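Local atomic coordinates of beta-1,3-glucosyltransferase (Paecilomyces sp. J18, PDB entry 5JVV), a protein that belongs to the carbohydrate-active enzymes and folds as a beta-sandwich of two curved sheets, with four disulfides. Residues A[13-18]-A[34-39]; A[44-47]-A[53-56]; A[78-83]-A[107-112]; A[187-192]-A[196-201]; A[210-215]-A[293-298]. All coordinates share one frame; numbering follows the deposited sequence.

Interaction 1: residues A[13-18]-A[34-39]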
# COMPACT_ATOMS: atom_id res chain seq x y z
N ASP A 13 -2.61 20.12 2.10
CA ASP A 13 -4.00 19.68 2.20
C ASP A 13 -4.09 18.17 2.32
O ASP A 13 -4.94 17.64 3.04
CB ASP A 13 -4.81 20.15 0.98
CG ASP A 13 -4.97 21.66 0.93
OD1 ASP A 13 -4.80 22.32 1.97
OD2 ASP A 13 -5.29 22.17 -0.16
N PHE A 14 -3.21 17.47 1.60
CA PHE A 14 -3.14 16.03 1.70
C PHE A 14 -2.77 15.65 3.14
O PHE A 14 -3.47 14.87 3.77
CB PHE A 14 -2.09 15.49 0.72
CG PHE A 14 -1.86 14.00 0.82
CD1 PHE A 14 -2.58 13.12 0.02
CD2 PHE A 14 -0.92 13.49 1.72
CE1 PHE A 14 -2.36 11.75 0.11
CE2 PHE A 14 -0.71 12.14 1.82
CZ PHE A 14 -1.42 11.26 1.01
N LEU A 15 -1.68 16.20 3.65
CA LEU A 15 -1.26 15.89 5.01
C LEU A 15 -2.35 16.21 6.05
O LEU A 15 -2.56 15.44 7.00
CB LEU A 15 0.03 16.64 5.35
CG LEU A 15 1.28 16.19 4.59
CD1 LEU A 15 2.44 17.13 4.88
CD2 LEU A 15 1.64 14.74 4.94
N ASP A 16 -3.05 17.32 5.86
CA ASP A 16 -4.11 17.71 6.79
C ASP A 16 -5.30 16.76 6.77
O ASP A 16 -6.12 16.76 7.68
CB ASP A 16 -4.61 19.13 6.48
CG ASP A 16 -3.60 20.20 6.85
OD1 ASP A 16 -2.67 19.92 7.63
OD2 ASP A 16 -3.75 21.34 6.37
N ALA A 17 -5.41 15.94 5.71
CA ALA A 17 -6.55 15.04 5.54
C ALA A 17 -6.31 13.65 6.13
O ALA A 17 -7.13 12.75 5.96
CB ALA A 17 -6.92 14.94 4.07
N PHE A 18 -5.18 13.48 6.80
CA PHE A 18 -4.85 12.19 7.42
C PHE A 18 -4.49 12.39 8.89
O PHE A 18 -3.95 13.42 9.27
CB PHE A 18 -3.66 11.53 6.70
CG PHE A 18 -4.00 11.00 5.34
CD1 PHE A 18 -4.29 9.65 5.16
CD2 PHE A 18 -4.04 11.84 4.23
CE1 PHE A 18 -4.61 9.14 3.91
CE2 PHE A 18 -4.36 11.34 2.98
CZ PHE A 18 -4.65 9.99 2.82
N VAL A 34 5.59 7.50 14.32
CA VAL A 34 5.67 8.78 15.04
C VAL A 34 4.62 9.80 14.58
O VAL A 34 4.04 9.68 13.50
CB VAL A 34 7.06 9.40 14.95
CG1 VAL A 34 8.09 8.47 15.58
CG2 VAL A 34 7.43 9.70 13.50
N SER A 35 4.38 10.80 15.42
CA SER A 35 3.40 11.84 15.14
C SER A 35 3.89 12.72 14.00
O SER A 35 5.07 12.69 13.65
CB SER A 35 3.15 12.70 16.37
OG SER A 35 4.32 13.45 16.69
N ARG A 36 2.98 13.50 13.43
CA ARG A 36 3.34 14.39 12.33
C ARG A 36 4.42 15.40 12.69
O ARG A 36 5.37 15.59 11.92
CB ARG A 36 2.10 15.09 11.76
CG ARG A 36 2.42 16.10 10.66
CD ARG A 36 1.16 16.58 9.99
NE ARG A 36 1.41 17.70 9.09
CZ ARG A 36 0.46 18.37 8.46
NH1 ARG A 36 0.78 19.39 7.66
NH2 ARG A 36 -0.81 18.05 8.64
N GLU A 37 4.31 16.06 13.85
CA GLU A 37 5.32 17.05 14.21
C GLU A 37 6.71 16.43 14.42
O GLU A 37 7.73 17.04 14.08
CB GLU A 37 4.89 17.90 15.42
CG GLU A 37 4.85 17.16 16.74
CD GLU A 37 3.56 16.40 16.98
OE1 GLU A 37 2.62 16.48 16.15
OE2 GLU A 37 3.49 15.71 18.03
N VAL A 38 6.75 15.20 14.94
CA VAL A 38 8.02 14.51 15.08
C VAL A 38 8.58 14.17 13.71
O VAL A 38 9.76 14.39 13.44
CB VAL A 38 7.90 13.24 15.93
CG1 VAL A 38 9.14 12.39 15.79
CG2 VAL A 38 7.69 13.60 17.39
N ALA A 39 7.71 13.69 12.83
CA ALA A 39 8.13 13.27 11.49
C ALA A 39 8.66 14.45 10.69
O ALA A 39 9.67 14.34 9.99
CB ALA A 39 6.97 12.63 10.76
O HOH W 1 -2.26 15.69 9.88

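Interaction 2: residues A[44-47]-A[53-56]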
# COMPACT_ATOMS: atom_id res chain seq x y z
N LEU A 44 11.14 13.06 8.06
CA LEU A 44 10.40 11.91 7.53
C LEU A 44 9.19 12.32 6.70
O LEU A 44 8.69 11.55 5.87
CB LEU A 44 9.94 10.97 8.65
CG LEU A 44 10.91 9.88 9.14
CD1 LEU A 44 12.25 10.44 9.53
CD2 LEU A 44 10.28 9.11 10.30
N VAL A 45 8.69 13.52 6.95
CA VAL A 45 7.54 14.04 6.22
C VAL A 45 7.84 15.45 5.79
O VAL A 45 8.31 16.27 6.59
CB VAL A 45 6.27 14.03 7.10
CG1 VAL A 45 5.15 14.83 6.43
CG2 VAL A 45 5.81 12.60 7.36
N LYS A 46 7.56 15.75 4.53
CA LYS A 46 7.75 17.09 4.00
C LYS A 46 6.95 17.23 2.72
O LYS A 46 6.58 16.23 2.10
CB LYS A 46 9.24 17.34 3.71
CG LYS A 46 9.86 16.37 2.71
CD LYS A 46 11.39 16.49 2.69
CE LYS A 46 12.00 15.47 1.73
NZ LYS A 46 13.50 15.43 1.84
N VAL A 47 6.70 18.47 2.33
CA VAL A 47 6.15 18.75 1.00
C VAL A 47 7.34 19.18 0.16
O VAL A 47 8.15 20.01 0.59
CB VAL A 47 5.09 19.86 1.04
CG1 VAL A 47 4.64 20.22 -0.37
CG2 VAL A 47 3.91 19.43 1.87
N VAL A 53 4.04 15.06 -1.80
CA VAL A 53 4.24 14.74 -0.39
C VAL A 53 5.21 13.57 -0.24
O VAL A 53 5.04 12.52 -0.86
CB VAL A 53 2.89 14.41 0.29
CG1 VAL A 53 3.12 13.84 1.69
CG2 VAL A 53 2.01 15.65 0.35
N TYR A 54 6.23 13.78 0.59
CA TYR A 54 7.22 12.76 0.90
C TYR A 54 6.90 12.15 2.26
O TYR A 54 6.74 12.87 3.25
CB TYR A 54 8.61 13.42 0.93
CG TYR A 54 9.75 12.57 1.47
CD1 TYR A 54 10.65 11.95 0.60
CD2 TYR A 54 9.96 12.42 2.83
CE1 TYR A 54 11.70 11.18 1.08
CE2 TYR A 54 11.01 11.66 3.32
CZ TYR A 54 11.88 11.04 2.44
OH TYR A 54 12.93 10.28 2.91
N LEU A 55 6.79 10.82 2.29
CA LEU A 55 6.66 10.06 3.54
C LEU A 55 7.80 9.04 3.57
O LEU A 55 7.77 8.07 2.82
CB LEU A 55 5.33 9.32 3.61
CG LEU A 55 4.05 10.06 3.22
CD1 LEU A 55 2.89 9.08 3.19
CD2 LEU A 55 3.78 11.23 4.20
N GLY A 56 8.78 9.27 4.42
CA GLY A 56 9.96 8.43 4.46
C GLY A 56 10.22 7.84 5.83
O GLY A 56 9.36 7.90 6.71

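Interaction 3: residues A[78-83]-A[107-112]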
# COMPACT_ATOMS: atom_id res chain seq x y z
N THR A 78 -8.89 10.92 7.53
CA THR A 78 -9.91 11.35 8.47
C THR A 78 -11.30 11.09 7.91
O THR A 78 -12.19 10.64 8.63
CB THR A 78 -9.73 12.82 8.87
OG1 THR A 78 -9.56 13.62 7.70
CG2 THR A 78 -8.49 12.95 9.72
N ASP A 79 -11.48 11.36 6.62
CA ASP A 79 -12.76 11.07 5.97
C ASP A 79 -12.72 9.69 5.33
O ASP A 79 -11.69 9.26 4.81
CB ASP A 79 -13.09 12.14 4.92
CG ASP A 79 -13.35 13.50 5.54
OD1 ASP A 79 -13.74 13.56 6.73
OD2 ASP A 79 -13.19 14.52 4.83
N LYS A 80 -13.84 8.99 5.38
CA LYS A 80 -13.89 7.65 4.83
C LYS A 80 -14.46 7.63 3.41
O LYS A 80 -15.18 8.53 3.00
CB LYS A 80 -14.72 6.74 5.74
CG LYS A 80 -14.15 6.58 7.13
CD LYS A 80 -15.06 5.72 8.00
CE LYS A 80 -14.41 5.39 9.34
NZ LYS A 80 -15.34 4.60 10.20
N ILE A 81 -14.11 6.58 2.67
CA ILE A 81 -14.62 6.39 1.32
C ILE A 81 -15.68 5.29 1.32
O ILE A 81 -15.56 4.30 2.05
CB ILE A 81 -13.49 6.02 0.34
CG1 ILE A 81 -12.70 4.82 0.87
CG2 ILE A 81 -12.54 7.22 0.14
CD1 ILE A 81 -12.05 3.99 -0.22
N ASP A 82 -16.72 5.46 0.52
CA ASP A 82 -17.77 4.45 0.44
C ASP A 82 -18.23 4.30 -1.00
O ASP A 82 -19.03 5.10 -1.49
CB ASP A 82 -18.95 4.82 1.34
CG ASP A 82 -19.96 3.70 1.48
OD1 ASP A 82 -19.66 2.56 1.03
OD2 ASP A 82 -21.04 3.94 2.05
N HIS A 83 -17.72 3.25 -1.65
CA HIS A 83 -17.87 3.06 -3.09
C HIS A 83 -17.23 4.22 -3.86
O HIS A 83 -16.61 5.11 -3.26
CB HIS A 83 -19.33 2.86 -3.50
CG HIS A 83 -19.95 1.61 -2.95
ND1 HIS A 83 -19.82 1.22 -1.64
CD2 HIS A 83 -20.72 0.67 -3.55
CE1 HIS A 83 -20.47 0.08 -1.45
NE2 HIS A 83 -21.03 -0.27 -2.59
N VAL A 107 -9.06 0.27 5.45
CA VAL A 107 -9.46 -0.47 6.64
C VAL A 107 -10.67 0.18 7.31
O VAL A 107 -10.86 1.39 7.24
CB VAL A 107 -8.28 -0.56 7.63
CG1 VAL A 107 -8.00 0.77 8.29
CG2 VAL A 107 -8.52 -1.65 8.67
N GLY A 108 -11.49 -0.64 7.96
CA GLY A 108 -12.61 -0.14 8.74
C GLY A 108 -12.17 0.25 10.14
O GLY A 108 -10.99 0.51 10.37
N ASP A 109 -13.11 0.27 11.08
CA ASP A 109 -12.81 0.74 12.43
C ASP A 109 -12.12 -0.32 13.29
O ASP A 109 -11.55 -0.01 14.33
CB ASP A 109 -14.08 1.24 13.13
CG ASP A 109 -14.65 2.47 12.46
OD1 ASP A 109 -15.87 2.47 12.16
OD2 ASP A 109 -13.89 3.43 12.24
N THR A 110 -12.19 -1.58 12.85
CA THR A 110 -11.42 -2.63 13.50
C THR A 110 -10.59 -3.41 12.48
O THR A 110 -10.89 -3.38 11.28
CB THR A 110 -12.30 -3.61 14.33
OG1 THR A 110 -13.16 -4.36 13.46
CG2 THR A 110 -13.14 -2.85 15.34
N TRP A 111 -9.55 -4.07 12.98
CA TRP A 111 -8.61 -4.80 12.14
C TRP A 111 -8.05 -5.95 12.96
O TRP A 111 -7.77 -5.76 14.16
CB TRP A 111 -7.48 -3.85 11.69
CG TRP A 111 -6.45 -4.54 10.86
CD1 TRP A 111 -6.43 -4.65 9.49
CD2 TRP A 111 -5.31 -5.25 11.33
NE1 TRP A 111 -5.34 -5.39 9.10
CE2 TRP A 111 -4.63 -5.76 10.21
CE3 TRP A 111 -4.78 -5.50 12.61
CZ2 TRP A 111 -3.45 -6.51 10.32
CZ3 TRP A 111 -3.62 -6.24 12.72
CH2 TRP A 111 -2.97 -6.74 11.59
N PRO A 112 -7.85 -7.13 12.35
CA PRO A 112 -8.03 -7.45 10.92
C PRO A 112 -9.39 -8.05 10.59
O PRO A 112 -9.66 -8.41 9.44
CB PRO A 112 -6.97 -8.53 10.70
CG PRO A 112 -6.97 -9.29 12.00
CD PRO A 112 -7.13 -8.21 13.06

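Interaction 4: residues A[187-192]-A[196-201]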
# COMPACT_ATOMS: atom_id res chain seq x y z
N ALA A 187 -5.53 3.11 -9.40
CA ALA A 187 -6.94 3.46 -9.39
C ALA A 187 -7.77 2.32 -8.85
O ALA A 187 -7.52 1.15 -9.15
CB ALA A 187 -7.41 3.82 -10.79
N MET A 188 -8.78 2.65 -8.04
CA MET A 188 -9.74 1.66 -7.57
C MET A 188 -11.15 2.09 -7.93
O MET A 188 -11.54 3.23 -7.66
CB MET A 188 -9.65 1.50 -6.05
CG MET A 188 -10.75 0.60 -5.51
SD MET A 188 -10.61 0.18 -3.76
CE MET A 188 -10.68 1.80 -3.01
N GLN A 189 -11.92 1.18 -8.53
CA GLN A 189 -13.36 1.35 -8.66
C GLN A 189 -14.05 0.36 -7.73
O GLN A 189 -13.78 -0.84 -7.79
CB GLN A 189 -13.83 1.11 -10.08
CG GLN A 189 -15.32 1.37 -10.28
CD GLN A 189 -15.82 0.96 -11.65
OE1 GLN A 189 -15.19 0.16 -12.34
NE2 GLN A 189 -16.96 1.51 -12.04
N TRP A 190 -14.93 0.87 -6.87
CA TRP A 190 -15.61 0.04 -5.87
C TRP A 190 -17.12 0.16 -6.06
O TRP A 190 -17.68 1.25 -5.92
CB TRP A 190 -15.16 0.51 -4.48
CG TRP A 190 -15.89 -0.01 -3.26
CD1 TRP A 190 -16.81 -1.02 -3.19
CD2 TRP A 190 -15.72 0.48 -1.92
NE1 TRP A 190 -17.22 -1.19 -1.88
CE2 TRP A 190 -16.57 -0.27 -1.09
CE3 TRP A 190 -14.93 1.48 -1.35
CZ2 TRP A 190 -16.66 -0.05 0.28
CZ3 TRP A 190 -15.02 1.70 0.02
CH2 TRP A 190 -15.88 0.94 0.82
N THR A 191 -17.77 -0.95 -6.41
CA THR A 191 -19.23 -1.00 -6.56
C THR A 191 -19.75 -2.12 -5.68
O THR A 191 -18.96 -2.79 -5.04
CB THR A 191 -19.66 -1.27 -8.02
OG1 THR A 191 -19.35 -2.63 -8.36
CG2 THR A 191 -18.97 -0.33 -8.97
N ASP A 192 -21.06 -2.33 -5.64
CA ASP A 192 -21.60 -3.42 -4.83
C ASP A 192 -21.00 -4.75 -5.28
O ASP A 192 -20.68 -5.61 -4.45
CB ASP A 192 -23.13 -3.51 -4.98
CG ASP A 192 -23.88 -2.56 -4.07
OD1 ASP A 192 -23.27 -2.00 -3.13
OD2 ASP A 192 -25.10 -2.38 -4.28
N LYS A 196 -12.32 -3.18 -8.54
CA LYS A 196 -11.35 -3.31 -9.62
C LYS A 196 -10.18 -2.39 -9.36
O LYS A 196 -10.37 -1.24 -8.96
CB LYS A 196 -12.00 -2.97 -10.96
CG LYS A 196 -12.99 -4.02 -11.43
CD LYS A 196 -13.70 -3.56 -12.70
CE LYS A 196 -14.70 -4.59 -13.19
NZ LYS A 196 -15.38 -4.15 -14.45
N LEU A 197 -8.97 -2.89 -9.59
CA LEU A 197 -7.75 -2.10 -9.39
C LEU A 197 -6.95 -2.02 -10.68
O LEU A 197 -6.78 -3.03 -11.37
CB LEU A 197 -6.88 -2.72 -8.28
CG LEU A 197 -7.56 -2.92 -6.93
CD1 LEU A 197 -6.62 -3.66 -5.97
CD2 LEU A 197 -7.94 -1.58 -6.33
N TRP A 198 -6.47 -0.81 -11.01
CA TRP A 198 -5.63 -0.60 -12.18
C TRP A 198 -4.32 0.05 -11.77
O TRP A 198 -4.28 0.83 -10.82
CB TRP A 198 -6.29 0.34 -13.19
CG TRP A 198 -7.54 -0.12 -13.89
CD1 TRP A 198 -7.64 -0.65 -15.15
CD2 TRP A 198 -8.88 -0.02 -13.39
NE1 TRP A 198 -8.96 -0.91 -15.46
CE2 TRP A 198 -9.74 -0.54 -14.39
CE3 TRP A 198 -9.45 0.43 -12.19
CZ2 TRP A 198 -11.12 -0.59 -14.24
CZ3 TRP A 198 -10.82 0.38 -12.04
CH2 TRP A 198 -11.65 -0.14 -13.06
N PHE A 199 -3.25 -0.27 -12.50
CA PHE A 199 -2.00 0.48 -12.40
C PHE A 199 -1.68 1.04 -13.77
O PHE A 199 -1.64 0.28 -14.75
CB PHE A 199 -0.85 -0.40 -11.89
CG PHE A 199 0.51 0.17 -12.18
CD1 PHE A 199 0.87 1.44 -11.71
CD2 PHE A 199 1.43 -0.55 -12.93
CE1 PHE A 199 2.13 1.97 -11.99
CE2 PHE A 199 2.69 -0.02 -13.21
CZ PHE A 199 3.04 1.23 -12.74
N PHE A 200 -1.48 2.35 -13.85
CA PHE A 200 -1.11 3.03 -15.09
C PHE A 200 0.27 3.62 -14.92
O PHE A 200 0.45 4.56 -14.14
CB PHE A 200 -2.09 4.15 -15.41
CG PHE A 200 -3.53 3.71 -15.42
CD1 PHE A 200 -4.00 2.87 -16.41
CD2 PHE A 200 -4.41 4.17 -14.44
CE1 PHE A 200 -5.32 2.47 -16.42
CE2 PHE A 200 -5.73 3.79 -14.45
CZ PHE A 200 -6.19 2.94 -15.44
N PRO A 201 1.27 3.07 -15.63
CA PRO A 201 2.63 3.60 -15.58
C PRO A 201 2.67 5.06 -16.00
O PRO A 201 1.82 5.51 -16.77
CB PRO A 201 3.37 2.75 -16.63
CG PRO A 201 2.55 1.53 -16.81
CD PRO A 201 1.13 1.95 -16.58
O HOH W 2 -15.94 -1.39 -14.50

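Interaction 5: residues A[210-215]-A[293-298]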
# COMPACT_ATOMS: atom_id res chain seq x y z
N GLU A 210 -6.35 12.33 -16.08
CA GLU A 210 -5.58 13.56 -16.07
C GLU A 210 -6.47 14.80 -16.06
O GLU A 210 -6.08 15.82 -15.52
CB GLU A 210 -4.63 13.60 -17.27
CG GLU A 210 -3.62 12.46 -17.26
CD GLU A 210 -2.54 12.62 -18.31
OE1 GLU A 210 -2.84 13.14 -19.40
OE2 GLU A 210 -1.38 12.24 -18.03
N SER A 211 -7.67 14.69 -16.63
CA SER A 211 -8.61 15.80 -16.74
C SER A 211 -9.59 15.89 -15.57
O SER A 211 -10.48 16.73 -15.56
CB SER A 211 -9.43 15.68 -18.03
OG SER A 211 -8.61 15.59 -19.17
N ASP A 212 -9.44 14.99 -14.60
CA ASP A 212 -10.33 14.92 -13.44
C ASP A 212 -11.80 14.70 -13.82
O ASP A 212 -12.72 15.18 -13.15
CB ASP A 212 -10.16 16.17 -12.55
CG ASP A 212 -8.83 16.20 -11.83
OD1 ASP A 212 -7.97 15.33 -12.12
OD2 ASP A 212 -8.63 17.08 -10.97
N SER A 213 -12.00 13.96 -14.90
CA SER A 213 -13.33 13.55 -15.33
C SER A 213 -13.25 12.11 -15.79
O SER A 213 -13.40 11.82 -16.98
CB SER A 213 -13.82 14.45 -16.47
OG SER A 213 -12.95 14.38 -17.58
N PRO A 214 -12.99 11.18 -14.85
CA PRO A 214 -12.65 9.79 -15.17
C PRO A 214 -13.74 9.05 -15.93
O PRO A 214 -14.91 9.05 -15.52
CB PRO A 214 -12.45 9.14 -13.79
CG PRO A 214 -12.26 10.28 -12.84
CD PRO A 214 -13.07 11.40 -13.39
N ASP A 215 -13.34 8.41 -17.02
CA ASP A 215 -14.22 7.53 -17.79
C ASP A 215 -13.63 6.13 -17.63
O ASP A 215 -12.59 5.83 -18.23
CB ASP A 215 -14.20 7.95 -19.26
CG ASP A 215 -14.85 6.92 -20.18
OD1 ASP A 215 -14.54 6.95 -21.40
OD2 ASP A 215 -15.67 6.10 -19.71
N TYR A 293 -0.74 13.21 -5.84
CA TYR A 293 -2.07 13.57 -5.39
C TYR A 293 -2.93 12.38 -5.08
O TYR A 293 -2.63 11.26 -5.51
CB TYR A 293 -2.80 14.46 -6.41
CG TYR A 293 -3.13 13.82 -7.74
CD1 TYR A 293 -4.23 12.96 -7.89
CD2 TYR A 293 -2.38 14.12 -8.88
CE1 TYR A 293 -4.55 12.41 -9.13
CE2 TYR A 293 -2.70 13.58 -10.11
CZ TYR A 293 -3.77 12.72 -10.23
OH TYR A 293 -4.08 12.18 -11.47
N LEU A 294 -4.00 12.63 -4.33
CA LEU A 294 -5.03 11.64 -4.08
C LEU A 294 -6.37 12.28 -4.40
O LEU A 294 -6.73 13.30 -3.81
CB LEU A 294 -4.98 11.16 -2.63
CG LEU A 294 -6.09 10.21 -2.17
CD1 LEU A 294 -6.10 8.96 -3.03
CD2 LEU A 294 -5.91 9.86 -0.70
N LYS A 295 -7.10 11.70 -5.35
CA LYS A 295 -8.41 12.22 -5.71
C LYS A 295 -9.47 11.14 -5.56
O LYS A 295 -9.26 9.99 -5.95
CB LYS A 295 -8.40 12.80 -7.13
CG LYS A 295 -7.51 14.04 -7.23
CD LYS A 295 -7.34 14.58 -8.64
CE LYS A 295 -6.32 15.72 -8.61
NZ LYS A 295 -6.12 16.36 -9.94
N THR A 296 -10.62 11.51 -4.99
CA THR A 296 -11.72 10.56 -4.83
C THR A 296 -12.94 11.07 -5.59
O THR A 296 -13.11 12.28 -5.77
CB THR A 296 -12.08 10.36 -3.35
OG1 THR A 296 -12.45 11.62 -2.78
CG2 THR A 296 -10.89 9.80 -2.59
N TYR A 297 -13.78 10.14 -6.05
CA TYR A 297 -14.95 10.48 -6.84
C TYR A 297 -16.13 9.64 -6.37
O TYR A 297 -15.96 8.53 -5.87
CB TYR A 297 -14.71 10.19 -8.33
CG TYR A 297 -13.58 10.96 -8.95
CD1 TYR A 297 -13.82 12.09 -9.72
CD2 TYR A 297 -12.26 10.54 -8.80
CE1 TYR A 297 -12.79 12.80 -10.30
CE2 TYR A 297 -11.22 11.24 -9.37
CZ TYR A 297 -11.49 12.36 -10.12
OH TYR A 297 -10.44 13.05 -10.69
N THR A 298 -17.33 10.19 -6.53
CA THR A 298 -18.55 9.46 -6.19
C THR A 298 -19.48 9.44 -7.39
O THR A 298 -19.36 10.27 -8.30
CB THR A 298 -19.29 10.10 -5.00
OG1 THR A 298 -19.79 11.39 -5.37
CG2 THR A 298 -18.36 10.25 -3.81
OXT THR A 298 -20.35 8.57 -7.47
O HOH W 3 -8.11 12.43 -11.32

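Interaction 1: residues A[13-18]-A[34-39]
L15 lays its CB over the centre of one face of the R36 guanidinium group, 3.6 Å from CZ, while its CD1 branch lies beside NH1. An aliphatic residue suits this place because a flat, delocalised cation packs well against CH groups and keeps its N-H bonds for the rim. At that rim NH2 donates to D16 OD1 over 2.8 Å with an N-H...O angle of 162°, a salt bridge that reaches the oxygen on its anti side, slightly out of the carboxylate plane. The two charged groups are not coplanar; their planes lie 37° apart. R36 spans the gap by stretching fully, CG opposite the backbone N (chi1 176°) and the chain straight on to NE. The contact ties the end of helix 11-16 to the first turn of helix 36-41, two short helices packed at one end of the beta-sandwich, where L15 also touches V45, V47 and V53 of a hairpin. NH2 gives a bond to water 1 at 3.0 Å, which probably donates to F18 O. NE forms a salt bridge with E40, one turn along the same helix. S35 N-caps that helix through a weak bond from V38 N to its OG.

Interaction 2: residues A[44-47]-A[53-56]
L44 O accepts from G56 N over a short 2.7 Å and also has a C-H...O contact from L55 CA at 3.4 Å. Next along, K46 and Y54 form a hydrogen-bonded antiparallel pair whose two bonds differ. Y54 N reaches K46 O at 2.9 Å, almost straight at 171°, whereas K46 N lies 3.3 Å from Y54 O, which also receives the C-H of V45 CA. Strands 45-47 and 53-55 are the two arms of a beta hairpin, and the second arm uses its other edge as well: the backbones of V53 and L55 bond to I291 and W289 of strand 289-297, which fixes the hairpin to a larger antiparallel sheet. Side chains alternate accordingly. V45, V47, V53 and L55 share the face that packs on helix 11-16 and strand 70-77, and branched aliphatic residues fill it well; V45 CG2 meets L55 CD2 at 4.0 Å, the two side chains lying alongside one another. On the face of K46 and Y54, K46 takes the tight rotamer with CG between N and C (chi1 59°), then runs extended across the tyrosine. Its CE sits 3.9 Å from the Y54 ring centroid in a CH-pi contact, and NZ stands 4.5 Å from the same centroid, 2° off the normal, a cation-pi contact. The Y54 ring also stacks with that of Y288.

Interaction 3: residues A[78-83]-A[107-112]
K80 NZ is gripped by both oxygens of one carboxylate: OD2 of D109 accepts at 2.8 Å, and OD1 of D109 receives a weak bond at 2.9 Å. The ammonium group meets OD2 on its syn side, 23° out of the carboxylate plane, so it sits in the fork of the acid but a little above it. The two side chains cross at about a right angle. K80 extends straight beyond CG, and with CG anti to its own carbonyl carbon (chi1 -62°) it crosses the space between the backbones, where the nearest CA atoms, those of K80 and G108, are 8.8 Å apart. A long, flexible lysine suits such a span, and its side chain touches K240 and P238. The bridge links two loops of the beta-sandwich. Residues 78-83 carry the chain from strand 70-77 of one sheet to strand 84-90 of the other, whereas 107-112 turns between the neighbouring strands 100-107 and 116-121. The first loop is also held at its inner side, where I81 is buried against L241, M188 and W190. Within this loop H83 ND1 donates to D82 OD1 at 3.0 Å, from above the carboxylate, while H83 NE2 bonds to D192. In the second loop P112, preceded by a cis peptide, rests its CB over the centre of the W111 ring, whose NE1 bonds to E116. Because D109 is exposed and K80 partly so, solvent probably screens this surface pair, and its contribution to stability is probably modest.

Interaction 4: residues A[187-192]-A[196-201]
Strands 187-190 and 196-201 run antiparallel at 163° with axes 4.8 Å apart, as the arms of a tight beta hairpin. Two hydrogen-bonded pairs, A187 with W198 and Q189 with K196, each exchange both backbone bonds, so every N and O in those pairs that faces the partner strand is satisfied. Between them M188 and L197 form a non-hydrogen-bonded pair, their side chains alongside and pointing the same way; L197 CD2 packs at 3.5 Å on M188 CB, filling the face that holds I195 and V86. The other face carries A187, Q189, K196 and W198. A small residue fits at A187, where CB touches two aromatic neighbours, 4.0 Å from F200 CE2 and 4.2 Å from W198 CE3. The indole turns an edge, not a face, to the opposite strand. Its CZ3 touches Q189 CB at 3.7 Å, and its NE1 reaches beyond the hairpin to G220 O. Q189 rises beside the indole with its CG turned beside the carbonyl carbon (chi1 -176°), the amide plane 36° from the ring. Its NE2 is bound to Y3 OH, which probably helps set the rotation of the amide, with OE1 on the K196 side. There water 2 joins the two side chains, donating to Q189 OE1 at 2.8 Å and accepting from K196 NZ at 2.8 Å.

Interaction 5: residues A[210-215]-A[293-298]
P214 lies over one face of the Y297 ring, its CG 3.6 Å from the ring centroid and 15° off the normal, a CH-pi contact offset toward the rim; its CD comes to 3.4 Å from Y297 CE1. Around the edge of the same ring lie D212 O and water 3. The D212 carboxylate stands nearly upright to the ring, with planes 78° apart. Nearby, the Y293 ring has K295 CE over one of its faces. Proline suits its place because it offers a compact, rigid ring with slightly polarised C-H groups to an aromatic face, and it is buried there against L85 and F219. Strand 289-297, the last of the chain, thus holds the loop that follows helix 207-210. That helix closes in a Schellman motif with D212 at positive phi (59°); its CA lies 3.3 Å from Y297 OH. D212 then meets K295 at about a right angle: NZ of K295 reaches D212 OD2, on the syn lone pair of that oxygen, at 2.8 Å and makes a weak bond to OD1 at 3.0 Å. Water 3 donates to D212 OD1 at 3.0 Å and sits against Y297 OH. With a lysine and a water both drawing on one carboxylate, the anionic form of D212 is probably favoured.

How the interactions relate
Along the chain the five contacts come in series, each closing before the next opens, except that the partner strand of interaction 5 is the last of the chain. Interactions 1 and 2 are neighbours, centres 9 Å apart: helix 36-41 leads straight into strand 45-47, and L15 and A39 pack on the hairpin. Interactions 2, 4 and 5 all reach the same antiparallel sheet, in which strand 289-297 pairs with strand 53-55. Interactions 4 and 5 are about 12 Å apart between centres but do not touch, whereas F14 and F18 of interaction 1 pack on L294 of interaction 5. Interaction 3 touches interactions 1, 4 and 5: T78 bonds to A17, H83 reaches W190 and D192, and I81 touches T296. The loop 78-83 thereby connects both sheets.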